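Local coordinates for sefir domain protein (Bacillus cereus F65185, PDB 5Y8E) that probably takes part in signalling through SEFIR-SEFIR association, as a bacterial member of the STIR clan, at residues I87-N93 and F117-R121; Y69-A73 and T84-T88; I101-L105 and F122-Y128. All blocks are in the same frame, centred on the assembly; numbering follows the deposited sequence. Where two conformers were deposited one is given.

Overall arrangement
The three contacts lie within one SEFIR domain, built on a sheet whose parallel strands are flanked by helices. Contact 2 comes first along the chain, holding the run 84-88 against helix 67-75. Contact 1 shares Ile87 and Thr88 with it and joins helix 89-93 to the loop 117-121; their centres are about 10 Å apart. Contact 3 pairs strand 100-108 with strand 124-125, its centre about 16 Å from that of either other contact. Its segments alternate with those of contact 1 along the chain, and 117-121 runs directly into 122-128. Phe118 packs on Pro102, and Phe117 on the backbone of Ala73, linking the helical side of the domain to the sheet.

Contact 1 (I87-N93 and F117-R121); sequences ITPNIYN and FFKSR
Tyr92 and Phe118 form the apolar centre with an offset stack: the ring centroids are 4.4 Å apart and the planes are inclined by only 16°. The displacement places Tyr92 CE1 over the middle of the Phe118 ring, while Phe118 CD2 lies toward the rim of the tyrosine. This aromatic packing joins the short helix 89-93 of the SEFIR domain to the loop between strands 111-112 and 124-125. With its CG anti to the backbone N (chi1 -175°), Tyr92 extends from the helix across that loop. Phe100 also stacks with Tyr92, and Val63 and Pro102 touch Phe118, which ties the pair to the sheet.

Beside this stack, Pro89 sits over a face of Phe117, its CG 3.8 Å from the ring centroid and close to the ring normal, a CH-pi contact. The edge of the same phenylalanine meets Tyr92 CB, with Phe117 CE1 at 4.0 Å, and also receives the carbonyl oxygen of Ile87. Ile87 CG2 adds a looser contact to Phe118 CE2.

Polarity appears where the tyrosine ends. Lys119 N donates to Tyr92 OH over 3.2 Å, and the N-H...O angle of 136° marks a distinctly bent bond. At the helix start, Thr88 is the N-cap, its OG1 accepting from Ile91 N. Further out, a water donates to both Asn93 OD1 and Phe117 O, bridging helix and loop. Asn93 OD1 accepts a second bond from Lys119 NZ at 3.0 Å, with the ammonium nitrogen well above the amide carbonyl plane.

Contact 2 (Y69-A73 and T84-T88); sequences YCEKA and TMIIT
Ile86 packs its CG2 methyl over one face of the Tyr69 ring, 4.0 Å from the centroid and 15° off the normal, which meets the geometry of a CH-pi contact. The same methyl reaches Ala73 CB at 3.5 Å, so one methyl touches both the tyrosine face and the Ala73 methyl, which lie in directions roughly at right angles to each other. The other branch of Ile86 runs past the ring, CG1 near Tyr69 CE2, and ends with CD1 against Lys72, 3.6 Å from CD; its still closer approach to Lys72 CB is tighter than usual van der Waals contact and doubtful.

Past the isoleucine, the phenol oxygen of Tyr69 accepts a hydrogen bond from Ile87 N at 3.0 Å, nearly straight at 169°. Carbon CG1 of Ile87 lies alongside this oxygen at 3.3 Å. Tyr69 has CG anti to its own backbone nitrogen (chi1 -171°), the setting that carries its hydroxyl from helix 67-75 to the segment 84-88, which leads into helix 89-93. In the SEFIR domain this puts the segment against the helix that follows strand 60-65.

The hydroxyl is itself positioned by a second hydrogen bond, with Ser7 OG from strand 3-7, while Val63 of strand 60-65 touches Tyr69 and Ile87. At the Ala73 end, one water donates to Ala73 O at 2.9 Å and to Ile87 O at 2.7 Å.

Contact 3 (I101-L105 and F122-Y128); sequences IPISL and FALGWNY
Ile103 and Trp126 meet because both direct a side-chain branch the same way: Trp126 has CG anti to its backbone N (chi1 -163°), as Ile103 has CG2, and the two side chains lie side by side. Ile103 CG2 comes to 3.8 Å from Trp126 CE3, on the six-membered part of the indole. Leu105 instead sets CG anti to its carbonyl carbon (chi1 -57°), so that CD2 runs alongside Trp126 and reaches its CB at 3.7 Å. Tyr128 crosses Leu105 at about a right angle, its OH 3.5 Å from Leu105 CB. Within 122-128 the Tyr128 ring also receives Trp126 CD1 over the centre of one face.

Beneath these side chains, the backbones pair as parallel strands. Leu124 N donates to Pro102 O at 2.7 Å. Ser104 N donates in turn to Leu124 O at 2.8 Å. The third bond runs from Trp126 N to Ser104 O at 3.0 Å. Both polar backbone atoms of Leu124 therefore bond to the residues flanking Ile103, the staggered pattern of a parallel ladder. An Ile103 CA-H...O contact to Leu124 O supplements it.

At the start of the pairing, Pro102 CB packs on Ala123 CB at 3.9 Å, and Pro102 CD touches the end of the Phe122 ring. Ser104 points to the other face from Ile103 and Leu124.

Strand 124-125 thus lies along strand 100-108, which is paired on its other side with strand 60-65 through backbone bonds of Ile101, Ile103 and Leu105. Helix 131-143 packs over the Leu124 face, where Leu138 touches Leu124 and Ser134 touches Trp126. Trp18 of helix 13-29 meets that indole edge-to-face, while Tyr112 of strand 111-112 touches Ala123 and Ser104.

Contact 1 (I87-N93 and F117-R121)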
loop_
_atom_site.group_PDB
_atom_site.type_symbol
_atom_site.label_atom_id
_atom_site.label_comp_id
_atom_site.label_asym_id
_atom_site.label_seq_id
_atom_site.Cartn_x
_atom_site.Cartn_y
_atom_site.Cartn_z
ATOM N N ILE A 87 7.351 -4.312 -2.049
ATOM C CA ILE A 87 6.778 -5.087 -3.108
ATOM C C ILE A 87 7.757 -5.234 -4.285
ATOM O O ILE A 87 8.308 -4.295 -4.747
ATOM C CB ILE A 87 5.450 -4.487 -3.554
ATOM C CG1 ILE A 87 4.394 -4.695 -2.494
ATOM C CG2 ILE A 87 4.954 -5.093 -4.788
ATOM C CD1 ILE A 87 3.176 -3.927 -2.734
ATOM N N THR A 88 7.869 -6.468 -4.767
ATOM C CA THR A 88 8.712 -6.786 -5.925
ATOM C C THR A 88 7.918 -6.954 -7.233
ATOM O O THR A 88 6.781 -7.249 -7.193
ATOM C CB THR A 88 9.421 -8.173 -5.704
ATOM O OG1 THR A 88 8.431 -9.145 -5.553
ATOM C CG2 THR A 88 10.266 -8.154 -4.469
ATOM N N PRO A 89 8.592 -6.859 -8.387
ATOM C CA PRO A 89 7.882 -7.085 -9.651
ATOM C C PRO A 89 7.170 -8.431 -9.652
ATOM O O PRO A 89 6.031 -8.515 -10.106
ATOM C CB PRO A 89 9.009 -7.090 -10.684
ATOM C CG PRO A 89 10.030 -6.158 -10.099
ATOM C CD PRO A 89 9.981 -6.417 -8.613
ATOM N N ASN A 90 7.819 -9.464 -9.129
ATOM C CA ASN A 90 7.212 -10.792 -9.118
ATOM C C ASN A 90 5.929 -10.859 -8.292
ATOM O O ASN A 90 4.946 -11.479 -8.705
ATOM C CB ASN A 90 8.204 -11.837 -8.621
ATOM C CG ASN A 90 7.704 -13.240 -8.829
ATOM O OD1 ASN A 90 7.410 -13.958 -7.876
ATOM N ND2 ASN A 90 7.566 -13.629 -10.086
ATOM N N ILE A 91 5.944 -10.234 -7.117
ATOM C CA ILE A 91 4.759 -10.213 -6.271
ATOM C C ILE A 91 3.657 -9.397 -6.944
ATOM O O ILE A 91 2.505 -9.831 -7.005
ATOM C CB ILE A 91 5.068 -9.660 -4.864
ATOM C CG1 ILE A 91 5.931 -10.655 -4.084
ATOM C CG2 ILE A 91 3.778 -9.370 -4.098
ATOM C CD1 ILE A 91 6.509 -10.079 -2.809
ATOM N N TYR A 92 4.018 -8.224 -7.459
ATOM C CA TYR A 92 3.062 -7.354 -8.140
ATOM C C TYR A 92 2.409 -8.075 -9.315
ATOM O O TYR A 92 1.191 -7.997 -9.508
ATOM C CB TYR A 92 3.771 -6.095 -8.652
ATOM C CG TYR A 92 2.842 -5.078 -9.278
ATOM C CD1 TYR A 92 2.141 -4.183 -8.485
ATOM C CD2 TYR A 92 2.671 -5.013 -10.658
ATOM C CE1 TYR A 92 1.297 -3.249 -9.036
ATOM C CE2 TYR A 92 1.815 -4.082 -11.225
ATOM C CZ TYR A 92 1.135 -3.203 -10.404
ATOM O OH TYR A 92 0.285 -2.262 -10.934
ATOM N N ASN A 93 3.226 -8.773 -10.097
ATOM C CA ASN A 93 2.746 -9.423 -11.314
ATOM C C ASN A 93 1.777 -10.558 -11.022
ATOM O O ASN A 93 0.852 -10.810 -11.799
ATOM C CB ASN A 93 3.921 -9.950 -12.141
ATOM C CG ASN A 93 4.720 -8.844 -12.802
ATOM O OD1 ASN A 93 4.226 -7.738 -13.001
ATOM N ND2 ASN A 93 5.959 -9.145 -13.156
ATOM N N PHE A 117 7.776 -0.506 -12.047
ATOM C CA PHE A 117 7.143 -1.702 -12.589
ATOM C C PHE A 117 5.643 -1.787 -12.340
ATOM O O PHE A 117 4.986 -2.717 -12.810
ATOM C CB PHE A 117 7.845 -2.961 -12.074
ATOM C CG PHE A 117 7.918 -3.051 -10.587
ATOM C CD1 PHE A 117 6.876 -3.607 -9.865
ATOM C CD2 PHE A 117 9.041 -2.600 -9.910
ATOM C CE1 PHE A 117 6.940 -3.693 -8.491
ATOM C CE2 PHE A 117 9.118 -2.687 -8.537
ATOM C CZ PHE A 117 8.064 -3.233 -7.822
ATOM N N PHE A 118 5.106 -0.821 -11.603
ATOM C CA PHE A 118 3.663 -0.721 -11.445
ATOM C C PHE A 118 3.080 -0.380 -12.812
ATOM O O PHE A 118 3.415 0.653 -13.395
ATOM C CB PHE A 118 3.295 0.329 -10.393
ATOM C CG PHE A 118 3.403 -0.171 -8.973
ATOM C CD1 PHE A 118 2.587 0.349 -7.980
ATOM C CD2 PHE A 118 4.322 -1.157 -8.631
ATOM C CE1 PHE A 118 2.671 -0.108 -6.672
ATOM C CE2 PHE A 118 4.418 -1.619 -7.321
ATOM C CZ PHE A 118 3.591 -1.093 -6.341
ATOM N N LYS A 119 2.233 -1.262 -13.333
ATOM C CA LYS A 119 1.782 -1.146 -14.720
ATOM C C LYS A 119 0.823 0.011 -14.961
ATOM O O LYS A 119 0.996 0.768 -15.914
ATOM C CB LYS A 119 1.209 -2.469 -15.223
ATOM C CG LYS A 119 2.270 -3.543 -15.361
ATOM C CD LYS A 119 1.651 -4.899 -15.602
ATOM C CE LYS A 119 2.598 -6.010 -15.186
ATOM N NZ LYS A 119 1.844 -7.191 -14.676
ATOM N N SER A 120 -0.184 0.158 -14.109
ATOM C CA SER A 120 -0.983 1.374 -14.155
ATOM C C SER A 120 -0.216 2.481 -13.441
ATOM O O SER A 120 0.466 2.233 -12.443
ATOM C CB SER A 120 -2.374 1.173 -13.550
ATOM O OG SER A 120 -2.303 0.733 -12.208
ATOM N N ARG A 121 -0.304 3.696 -13.973
ATOM C CA ARG A 121 0.420 4.830 -13.412
ATOM C C ARG A 121 -0.436 5.581 -12.406
ATOM O O ARG A 121 -0.137 6.719 -12.040
ATOM C CB ARG A 121 0.876 5.779 -14.519
ATOM C CG ARG A 121 2.161 5.359 -15.212
ATOM C CD ARG A 121 3.332 5.356 -14.237
ATOM N NE ARG A 121 3.701 4.005 -13.827
ATOM C CZ ARG A 121 4.704 3.728 -12.998
ATOM N NH1 ARG A 121 5.434 4.711 -12.489
ATOM N NH2 ARG A 121 4.977 2.470 -12.681
HETATM O O HOH W 1 5.754 -5.563 -13.319
#

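Contact 2 (Y69-A73 and T84-T88)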
loop_
_atom_site.group_PDB
_atom_site.type_symbol
_atom_site.label_atom_id
_atom_site.label_comp_id
_atom_site.label_asym_id
_atom_site.label_seq_id
_atom_site.Cartn_x
_atom_site.Cartn_y
_atom_site.Cartn_z
ATOM N N TYR A 69 10.517 4.192 -0.361
ATOM C CA TYR A 69 9.904 2.944 -0.800
ATOM C C TYR A 69 10.152 2.756 -2.287
ATOM O O TYR A 69 10.549 1.687 -2.737
ATOM C CB TYR A 69 8.399 2.983 -0.529
ATOM C CG TYR A 69 7.680 1.668 -0.744
ATOM C CD1 TYR A 69 7.275 1.275 -2.015
ATOM C CD2 TYR A 69 7.393 0.827 0.325
ATOM C CE1 TYR A 69 6.611 0.080 -2.217
ATOM C CE2 TYR A 69 6.726 -0.377 0.135
ATOM C CZ TYR A 69 6.340 -0.739 -1.139
ATOM O OH TYR A 69 5.676 -1.926 -1.343
ATOM N N CYS A 70 9.934 3.822 -3.044
ATOM C CA CYS A 70 10.040 3.800 -4.503
ATOM C C CYS A 70 11.465 3.515 -4.966
ATOM O O CYS A 70 11.698 2.719 -5.879
ATOM C CB CYS A 70 9.562 5.146 -5.066
ATOM S SG CYS A 70 9.489 5.276 -6.876
ATOM N N GLU A 71 12.427 4.186 -4.338
ATOM C CA GLU A 71 13.821 4.026 -4.738
ATOM C C GLU A 71 14.333 2.611 -4.442
ATOM O O GLU A 71 15.098 2.045 -5.224
ATOM C CB GLU A 71 14.704 5.104 -4.094
ATOM C CG GLU A 71 14.305 6.518 -4.514
ATOM C CD GLU A 71 15.408 7.542 -4.324
ATOM O OE1 GLU A 71 16.168 7.437 -3.336
ATOM O OE2 GLU A 71 15.513 8.459 -5.170
ATOM N N LYS A 72 13.883 2.034 -3.334
ATOM C CA LYS A 72 14.271 0.673 -2.974
ATOM C C LYS A 72 13.543 -0.349 -3.846
ATOM O O LYS A 72 14.112 -1.374 -4.233
ATOM C CB LYS A 72 13.982 0.422 -1.495
ATOM C CG LYS A 72 14.966 1.098 -0.527
ATOM C CD LYS A 72 14.330 1.288 0.848
ATOM C CE LYS A 72 15.364 1.445 1.959
ATOM N NZ LYS A 72 15.850 0.124 2.453
ATOM N N ALA A 73 12.287 -0.057 -4.160
ATOM C CA ALA A 73 11.497 -0.914 -5.041
ATOM C C ALA A 73 12.129 -0.944 -6.424
ATOM O O ALA A 73 12.121 -1.975 -7.106
ATOM C CB ALA A 73 10.075 -0.411 -5.128
ATOM N N THR A 84 13.262 -8.433 3.112
ATOM C CA THR A 84 12.691 -7.498 2.172
ATOM C C THR A 84 11.195 -7.172 2.544
ATOM O O THR A 84 10.418 -8.058 2.752
ATOM C CB THR A 84 12.833 -8.093 0.774
ATOM O OG1 THR A 84 14.219 -8.266 0.459
ATOM C CG2 THR A 84 12.179 -7.249 -0.268
ATOM N N MET A 85 10.840 -5.895 2.619
ATOM C CA MET A 85 9.487 -5.513 2.967
ATOM C C MET A 85 8.800 -4.644 1.874
ATOM O O MET A 85 7.746 -4.135 2.081
ATOM C CB MET A 85 9.429 -4.817 4.327
ATOM C CG MET A 85 9.904 -3.409 4.333
ATOM S SD MET A 85 10.337 -2.809 6.076
ATOM C CE MET A 85 8.858 -3.139 6.869
ATOM N N ILE A 86 9.432 -4.530 0.721
ATOM C CA ILE A 86 8.994 -3.705 -0.357
ATOM C C ILE A 86 8.512 -4.614 -1.528
ATOM O O ILE A 86 9.170 -5.512 -1.897
ATOM C CB ILE A 86 10.175 -2.772 -0.800
ATOM C CG1 ILE A 86 10.455 -1.801 0.369
ATOM C CG2 ILE A 86 9.891 -2.079 -2.007
ATOM C CD1 ILE A 86 11.534 -0.932 0.189
ATOM N N ILE A 87 7.351 -4.312 -2.049
ATOM C CA ILE A 87 6.778 -5.087 -3.108
ATOM C C ILE A 87 7.757 -5.234 -4.285
ATOM O O ILE A 87 8.308 -4.295 -4.747
ATOM C CB ILE A 87 5.450 -4.487 -3.554
ATOM C CG1 ILE A 87 4.394 -4.695 -2.494
ATOM C CG2 ILE A 87 4.954 -5.093 -4.788
ATOM C CD1 ILE A 87 3.176 -3.927 -2.734
ATOM N N THR A 88 7.869 -6.468 -4.767
ATOM C CA THR A 88 8.712 -6.786 -5.925
ATOM C C THR A 88 7.918 -6.954 -7.233
ATOM O O THR A 88 6.781 -7.249 -7.193
ATOM C CB THR A 88 9.421 -8.173 -5.704
ATOM O OG1 THR A 88 8.431 -9.145 -5.553
ATOM C CG2 THR A 88 10.266 -8.154 -4.469
HETATM O O HOH W 2 10.861 -4.218 -5.687
#

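Contact 3 (I101-L105 and F122-Y128)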
loop_
_atom_site.group_PDB
_atom_site.type_symbol
_atom_site.label_atom_id
_atom_site.label_comp_id
_atom_site.label_asym_id
_atom_site.label_seq_id
_atom_site.Cartn_x
_atom_site.Cartn_y
_atom_site.Cartn_z
ATOM N N ILE A 101 -3.759 -0.175 -3.944
ATOM C CA ILE A 101 -4.055 1.253 -3.874
ATOM C C ILE A 101 -2.773 1.986 -3.492
ATOM O O ILE A 101 -2.435 2.111 -2.306
ATOM C CB ILE A 101 -5.152 1.573 -2.847
ATOM C CG1 ILE A 101 -6.425 0.784 -3.146
ATOM C CG2 ILE A 101 -5.446 3.091 -2.803
ATOM C CD1 ILE A 101 -7.492 0.921 -2.059
ATOM N N PRO A 102 -2.031 2.452 -4.499
ATOM C CA PRO A 102 -0.793 3.178 -4.213
ATOM C C PRO A 102 -1.119 4.569 -3.699
ATOM O O PRO A 102 -1.982 5.235 -4.271
ATOM C CB PRO A 102 -0.118 3.266 -5.587
ATOM C CG PRO A 102 -0.760 2.169 -6.410
ATOM C CD PRO A 102 -2.183 2.169 -5.934
ATOM N N ILE A 103 -0.459 4.985 -2.622
ATOM C CA ILE A 103 -0.599 6.344 -2.105
ATOM C C ILE A 103 0.752 7.029 -2.240
ATOM O O ILE A 103 1.728 6.621 -1.600
ATOM C CB ILE A 103 -1.021 6.346 -0.625
ATOM C CG1 ILE A 103 -2.290 5.510 -0.411
ATOM C CG2 ILE A 103 -1.235 7.780 -0.127
ATOM C CD1 ILE A 103 -2.654 5.318 1.076
ATOM N N SER A 104 0.821 8.058 -3.079
ATOM C CA SER A 104 2.074 8.786 -3.288
ATOM C C SER A 104 2.231 9.910 -2.276
ATOM O O SER A 104 1.381 10.805 -2.180
ATOM C CB SER A 104 2.154 9.350 -4.711
ATOM O OG SER A 104 3.433 9.912 -4.965
ATOM N N LEU A 105 3.313 9.853 -1.508
ATOM C CA LEU A 105 3.601 10.888 -0.526
ATOM C C LEU A 105 4.609 11.831 -1.150
ATOM O O LEU A 105 5.815 11.620 -1.048
ATOM C CB LEU A 105 4.168 10.277 0.756
ATOM C CG LEU A 105 3.277 9.226 1.420
ATOM C CD1 LEU A 105 3.836 8.843 2.783
ATOM C CD2 LEU A 105 1.852 9.731 1.546
ATOM N N PHE A 122 -1.505 4.935 -11.955
ATOM C CA PHE A 122 -2.413 5.581 -11.025
ATOM C C PHE A 122 -1.959 5.407 -9.587
ATOM O O PHE A 122 -1.304 4.424 -9.222
ATOM C CB PHE A 122 -3.851 5.093 -11.225
ATOM C CG PHE A 122 -4.274 4.008 -10.273
ATOM C CD1 PHE A 122 -5.207 4.272 -9.280
ATOM C CD2 PHE A 122 -3.754 2.725 -10.378
ATOM C CE1 PHE A 122 -5.611 3.280 -8.402
ATOM C CE2 PHE A 122 -4.151 1.725 -9.504
ATOM C CZ PHE A 122 -5.084 2.002 -8.514
ATOM N N ALA A 123 -2.308 6.394 -8.779
ATOM C CA ALA A 123 -1.952 6.415 -7.380
ATOM C C ALA A 123 -2.839 7.476 -6.789
ATOM O O ALA A 123 -3.278 8.377 -7.504
ATOM C CB ALA A 123 -0.497 6.804 -7.216
ATOM N N LEU A 124 -3.117 7.366 -5.499
ATOM C CA LEU A 124 -3.739 8.469 -4.778
ATOM C C LEU A 124 -2.630 9.423 -4.391
ATOM O O LEU A 124 -1.772 9.087 -3.572
ATOM C CB LEU A 124 -4.468 7.964 -3.535
ATOM C CG LEU A 124 -5.023 9.026 -2.576
ATOM C CD1 LEU A 124 -6.013 9.902 -3.301
ATOM C CD2 LEU A 124 -5.677 8.365 -1.374
ATOM N N GLY A 125 -2.625 10.602 -5.006
ATOM C CA GLY A 125 -1.670 11.633 -4.646
ATOM C C GLY A 125 -2.099 12.273 -3.340
ATOM O O GLY A 125 -3.070 13.030 -3.304
ATOM N N TRP A 126 -1.393 11.962 -2.261
ATOM C CA TRP A 126 -1.756 12.489 -0.950
ATOM C C TRP A 126 -1.624 14.008 -0.895
ATOM O O TRP A 126 -0.592 14.576 -1.257
ATOM C CB TRP A 126 -0.913 11.831 0.143
ATOM C CG TRP A 126 -1.474 12.004 1.522
ATOM C CD1 TRP A 126 -1.033 12.863 2.491
ATOM C CD2 TRP A 126 -2.583 11.294 2.088
ATOM N NE1 TRP A 126 -1.806 12.732 3.625
ATOM C CE2 TRP A 126 -2.759 11.772 3.404
ATOM C CE3 TRP A 126 -3.440 10.296 1.608
ATOM C CZ2 TRP A 126 -3.764 11.285 4.245
ATOM C CZ3 TRP A 126 -4.433 9.811 2.444
ATOM C CH2 TRP A 126 -4.587 10.307 3.746
ATOM N N ASN A 127 -2.688 14.670 -0.461
ATOM C CA ASN A 127 -2.671 16.121 -0.352
ATOM C C ASN A 127 -2.549 16.522 1.113
ATOM O O ASN A 127 -3.531 16.485 1.862
ATOM C CB ASN A 127 -3.928 16.724 -0.983
ATOM C CG ASN A 127 -3.870 18.241 -1.061
ATOM O OD1 ASN A 127 -2.956 18.862 -0.518
ATOM N ND2 ASN A 127 -4.846 18.842 -1.728
ATOM N N TYR A 128 -1.343 16.910 1.514
ATOM C CA TYR A 128 -1.102 17.294 2.904
ATOM C C TYR A 128 -1.835 18.574 3.292
ATOM O O TYR A 128 -1.994 18.860 4.478
ATOM C CB TYR A 128 0.397 17.441 3.178
ATOM C CG TYR A 128 1.158 16.131 3.182
ATOM C CD1 TYR A 128 1.122 15.288 4.289
ATOM C CD2 TYR A 128 1.918 15.742 2.084
ATOM C CE1 TYR A 128 1.823 14.096 4.304
ATOM C CE2 TYR A 128 2.621 14.548 2.088
ATOM C CZ TYR A 128 2.571 13.733 3.200
ATOM O OH TYR A 128 3.271 12.545 3.218
HETATM O O HOH W 3 1.661 13.971 -2.215
#